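Local structure of putative 5-dehydro-2-deoxygluconokinase (Bacillus halodurans C-125, 2QCV) at residues E133-I136 against R137-K140; I289-A292 against L293-S297. The protein probably catalyses the ATP-dependent phosphorylation of 5-dehydro-2-deoxy-D-gluconate to its 6-phosphate, a step in the breakdown of myo-inositol. All blocks are in the same frame, centred on the assembly; numbering follows the deposited sequence.

Contact 1 (E133-I136 against R137-K140)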
loop_
_atom_site.group_PDB
_atom_site.type_symbol
_atom_site.label_atom_id
_atom_site.label_comp_id
_atom_site.label_asym_id
_atom_site.label_seq_id
_atom_site.Cartn_x
_atom_site.Cartn_y
_atom_site.Cartn_z
ATOM N N GLU A 133 5.682 18.724 -24.337
ATOM C CA GLU A 133 4.947 19.547 -25.316
ATOM C C GLU A 133 5.622 19.655 -26.666
ATOM O O GLU A 133 4.919 19.641 -27.688
ATOM C CB GLU A 133 4.656 20.935 -24.743
ATOM C CG GLU A 133 3.789 21.808 -25.614
ATOM C CD GLU A 133 3.274 23.016 -24.863
ATOM O OE1 GLU A 133 3.689 23.205 -23.670
ATOM O OE2 GLU A 133 2.424 23.715 -25.434
ATOM N N ALA A 134 6.975 19.734 -26.680
ATOM C CA ALA A 134 7.751 19.838 -27.918
ATOM C C ALA A 134 7.601 18.602 -28.795
ATOM O O ALA A 134 7.699 18.692 -30.015
ATOM C CB ALA A 134 9.262 20.104 -27.611
ATOM N N TYR A 135 7.292 17.463 -28.178
ATOM C CA TYR A 135 7.107 16.223 -28.914
ATOM C C TYR A 135 5.700 16.176 -29.457
ATOM O O TYR A 135 5.484 15.980 -30.637
ATOM C CB TYR A 135 7.322 15.053 -27.991
ATOM C CG TYR A 135 7.381 13.704 -28.651
ATOM C CD1 TYR A 135 8.230 13.444 -29.698
ATOM C CD2 TYR A 135 6.590 12.659 -28.186
ATOM C CE1 TYR A 135 8.310 12.154 -30.245
ATOM C CE2 TYR A 135 6.655 11.413 -28.751
ATOM C CZ TYR A 135 7.527 11.156 -29.750
ATOM O OH TYR A 135 7.581 9.869 -30.247
ATOM N N ILE A 136 4.732 16.371 -28.584
ATOM C CA ILE A 136 3.314 16.351 -28.988
ATOM C C ILE A 136 3.003 17.299 -30.150
ATOM O O ILE A 136 2.329 16.932 -31.115
ATOM C CB ILE A 136 2.405 16.662 -27.757
ATOM C CG1 ILE A 136 2.481 15.514 -26.746
ATOM C CG2 ILE A 136 0.951 16.971 -28.174
ATOM C CD1 ILE A 136 1.743 15.798 -25.383
ATOM N N ARG A 137 3.538 18.514 -30.109
ATOM C CA ARG A 137 3.242 19.467 -31.160
ATOM C C ARG A 137 3.767 19.136 -32.564
ATOM O O ARG A 137 3.385 19.807 -33.504
ATOM C CB ARG A 137 3.676 20.860 -30.771
ATOM C CG ARG A 137 5.128 21.051 -30.750
ATOM C CD ARG A 137 5.430 22.411 -30.132
ATOM N NE ARG A 137 6.861 22.641 -30.125
ATOM C CZ ARG A 137 7.502 23.404 -29.232
ATOM N NH1 ARG A 137 6.851 24.024 -28.247
ATOM N NH2 ARG A 137 8.818 23.524 -29.311
ATOM N N ARG A 138 4.605 18.110 -32.688
ATOM C CA ARG A 138 5.108 17.644 -33.989
ATOM C C ARG A 138 4.186 16.667 -34.670
ATOM O O ARG A 138 4.518 16.121 -35.720
ATOM C CB ARG A 138 6.431 16.929 -33.765
ATOM C CG ARG A 138 7.380 17.815 -33.035
ATOM C CD ARG A 138 8.787 17.552 -33.372
ATOM N NE ARG A 138 9.404 16.551 -32.569
ATOM C CZ ARG A 138 10.112 15.519 -33.029
ATOM N NH1 ARG A 138 10.284 15.264 -34.326
ATOM N NH2 ARG A 138 10.639 14.711 -32.153
ATOM N N SER A 139 3.039 16.425 -34.064
ATOM C CA SER A 139 2.075 15.435 -34.574
ATOM C C SER A 139 0.743 16.035 -35.060
ATOM O O SER A 139 0.260 17.039 -34.549
ATOM C CB SER A 139 1.788 14.381 -33.514
ATOM O OG SER A 139 1.056 13.290 -34.075
ATOM N N LYS A 140 0.157 15.382 -36.046
ATOM C CA LYS A 140 -1.203 15.659 -36.486
ATOM C C LYS A 140 -2.240 15.327 -35.438
ATOM O O LYS A 140 -3.192 16.111 -35.212
ATOM C CB LYS A 140 -1.493 14.855 -37.773
ATOM C CG LYS A 140 -0.680 15.269 -38.979
ATOM C CD LYS A 140 -1.123 14.487 -40.250
ATOM C CE LYS A 140 -0.049 14.634 -41.311
ATOM N NZ LYS A 140 -0.510 14.179 -42.638
HETATM O O HOH W 1 4.171 24.851 -28.142
HETATM O O HOH W 2 8.615 20.742 -31.382
#
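A single turn of helix, 133-136, runs straight into a type I beta turn from Ile136 to Ser139, and Arg137 and Arg138 both fold their side chains back onto the helix. The backbone carries the handover: Arg137 N donates to Glu133 O at 3.0 Å, a bond across one helical turn, and the two that follow span three residues, Arg138 N to Tyr135 O and Ser139 N to Ile136 O.

Arg137 has CG wedged between its backbone N and carbonyl carbon (chi1 71°), which turns the otherwise extended chain along the helix and lays one guanidinium face over Ala134 CA, which sits 3.6 Å from its plane and toward its rim. Ala134 CB lies 3.8 Å from Arg137 NH2. A water ties the same pair together, donating to Ala134 O at 2.6 Å and accepting from Arg137 NE at 2.9 Å. A second water takes a bond from Arg137 NH1 but reaches Glu133 OE2 weakly; that carboxylate is held mainly by Arg167 and Asn168.

Arg138 leaves on another side. Its chain bends at chi3 (-88°), bringing NH2 to the ring edge of Tyr135, 3.7 Å from CD1, with ring and guanidinium planes 63° apart. Tyr135 OH, pointing into the protein, accepts a hydrogen bond from Phe63 N, while Ile136 packs on Ala161 and Ala165 of helix 154-167. The result is a short helix delivering the chain, through a tight turn, into 139-145, a parallel strand of the central mixed sheet, as befits the alpha/beta fold of ribokinase-like sugar kinases.

Contact 2 (I289-A292 against L293-S297); sequences IETA and LKYGS
Thr291 O takes two backbone N-H groups. Tyr295 N, at 3.1 Å from Thr291 O, forms the regular helical bond and lies in the carbonyl plane; Lys294 N comes to 2.9 Å from the same oxygen, but its hydrogen points poorly and the bond is weak. The Tyr295 ring adds a third neighbour, its edge turned to this oxygen with CD1 3.4 Å away.

The Thr291 and Tyr295 side chains leave the helix in the same direction, one turn apart and flank to flank. Thr291 keeps its methyl anti to the backbone N, with OG1 beside that N (chi1 -61°), and so CG2 rather than the hydroxyl meets the ring, 3.5 Å from Tyr295 CE1. Further out, Tyr295 OH bonds Glu320 and the ring touches Ile319 and Ile323. Replacing Tyr295 with an alanine is likely to leave Glu320 without its hydroxyl partner and open a gap between Thr291 CG2 and helix 316-325.

All this belongs to helix 289-305 of the PfkB kinase fold, which lies between helix 271-284, strand 246-250 and helix 316-325. On its inner side Ala292 packs on Phe279 and Ala282, and Leu293, its CG 3.4 Å from Ile289 O, rests on Tyr275 and Ala248.

Glu290 and Lys294, one turn apart, are linked through water. The Lys294 chain bends only at its last torsion (chi4 -54°), putting NZ 2.8 Å from a water that donates to Glu290 O; a second water joins NZ to Glu290 OE2. The charged atoms stay 4.7 Å apart, OE2 to NZ, so any attraction between the opposite charges probably acts across the water rather than by direct contact. Beyond them, Ser297 OG bonds Leu293 O at 2.7 Å, from the opposite face of the carbonyl plane to Ser297 N.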
loop_
_atom_site.group_PDB
_atom_site.type_symbol
_atom_site.label_atom_id
_atom_site.label_comp_id
_atom_site.label_asym_id
_atom_site.label_seq_id
_atom_site.Cartn_x
_atom_site.Cartn_y
_atom_site.Cartn_z
ATOM N N ILE A 289 -14.816 9.761 -44.353
ATOM C CA ILE A 289 -15.279 8.965 -43.206
ATOM C C ILE A 289 -15.898 7.654 -43.637
ATOM O O ILE A 289 -15.654 6.606 -43.024
ATOM C CB ILE A 289 -16.245 9.792 -42.330
ATOM C CG1 ILE A 289 -15.501 11.003 -41.753
ATOM C CG2 ILE A 289 -16.904 8.926 -41.248
ATOM C CD1 ILE A 289 -16.391 12.086 -41.232
ATOM N N GLU A 290 -16.734 7.681 -44.674
ATOM C CA GLU A 290 -17.429 6.454 -45.073
ATOM C C GLU A 290 -16.445 5.368 -45.482
ATOM O O GLU A 290 -16.561 4.221 -45.065
ATOM C CB GLU A 290 -18.360 6.710 -46.241
ATOM C CG GLU A 290 -19.253 5.550 -46.529
ATOM C CD GLU A 290 -20.224 5.886 -47.669
ATOM O OE1 GLU A 290 -20.432 7.089 -47.924
ATOM O OE2 GLU A 290 -20.699 4.952 -48.330
ATOM N N THR A 291 -15.421 5.746 -46.236
ATOM C CA THR A 291 -14.378 4.799 -46.593
ATOM C C THR A 291 -13.498 4.397 -45.406
ATOM O O THR A 291 -13.102 3.236 -45.311
ATOM C CB THR A 291 -13.516 5.298 -47.771
ATOM O OG1 THR A 291 -14.367 5.464 -48.932
ATOM C CG2 THR A 291 -12.411 4.268 -48.097
ATOM N N ALA A 292 -13.189 5.347 -44.521
ATOM C CA ALA A 292 -12.401 5.058 -43.320
ATOM C C ALA A 292 -13.044 3.945 -42.484
ATOM O O ALA A 292 -12.349 3.096 -41.943
ATOM C CB ALA A 292 -12.166 6.321 -42.488
ATOM N N LEU A 293 -14.367 3.949 -42.373
ATOM C CA LEU A 293 -15.070 2.871 -41.673
ATOM C C LEU A 293 -14.791 1.486 -42.291
ATOM O O LEU A 293 -14.664 0.494 -41.549
ATOM C CB LEU A 293 -16.569 3.164 -41.616
ATOM C CG LEU A 293 -17.062 4.369 -40.814
ATOM C CD1 LEU A 293 -18.584 4.609 -41.106
ATOM C CD2 LEU A 293 -16.804 4.209 -39.283
ATOM N N LYS A 294 -14.641 1.423 -43.620
ATOM C CA LYS A 294 -14.344 0.147 -44.286
ATOM C C LYS A 294 -12.924 -0.299 -43.986
ATOM O O LYS A 294 -12.661 -1.475 -43.739
ATOM C CB LYS A 294 -14.508 0.280 -45.791
ATOM C CG LYS A 294 -15.884 0.713 -46.236
ATOM C CD LYS A 294 -16.097 0.610 -47.748
ATOM C CE LYS A 294 -17.384 1.346 -48.190
ATOM N NZ LYS A 294 -18.572 0.866 -47.427
ATOM N N TYR A 295 -11.984 0.642 -44.016
ATOM C CA TYR A 295 -10.620 0.341 -43.642
ATOM C C TYR A 295 -10.519 -0.203 -42.223
ATOM O O TYR A 295 -9.825 -1.176 -42.031
ATOM C CB TYR A 295 -9.711 1.562 -43.819
ATOM C CG TYR A 295 -9.198 1.721 -45.225
ATOM C CD1 TYR A 295 -10.042 2.174 -46.264
ATOM C CD2 TYR A 295 -7.865 1.470 -45.529
ATOM C CE1 TYR A 295 -9.566 2.335 -47.532
ATOM C CE2 TYR A 295 -7.369 1.629 -46.863
ATOM C CZ TYR A 295 -8.236 2.066 -47.839
ATOM O OH TYR A 295 -7.820 2.241 -49.142
ATOM N N GLY A 296 -11.211 0.394 -41.254
ATOM C CA GLY A 296 -11.123 -0.072 -39.869
ATOM C C GLY A 296 -11.721 -1.474 -39.763
ATOM O O GLY A 296 -11.139 -2.380 -39.155
ATOM N N SER A 297 -12.876 -1.652 -40.386
ATOM C CA SER A 297 -13.537 -2.937 -40.336
ATOM C C SER A 297 -12.748 -4.049 -41.025
ATOM O O SER A 297 -12.650 -5.171 -40.499
ATOM C CB SER A 297 -14.938 -2.837 -40.952
ATOM O OG SER A 297 -15.632 -1.747 -40.426
HETATM O O HOH W 3 -18.565 2.371 -45.045
HETATM O O HOH W 4 -20.869 2.392 -48.186
#

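In the fold
Contacts 1 and 2 follow one another along the chain and do not touch: their centres lie 26 Å apart and their nearest atoms about 14 Å. Contact 1 sits where the chain enters strand 139-145, at the start of a parallel strand in the middle of the nine-stranded sheet. Contact 2 belongs to a helix beside strand 246-250, near the antiparallel edge of that sheet. In the ribokinase family the substrates bind at the C-terminal ends of the parallel strands, which would put contact 1, at the N-terminal end of 139-145, on the far side. Contact 2 is probably linked to the active site only indirectly, through helix 271-284, at whose start lies the family's GAGD signature.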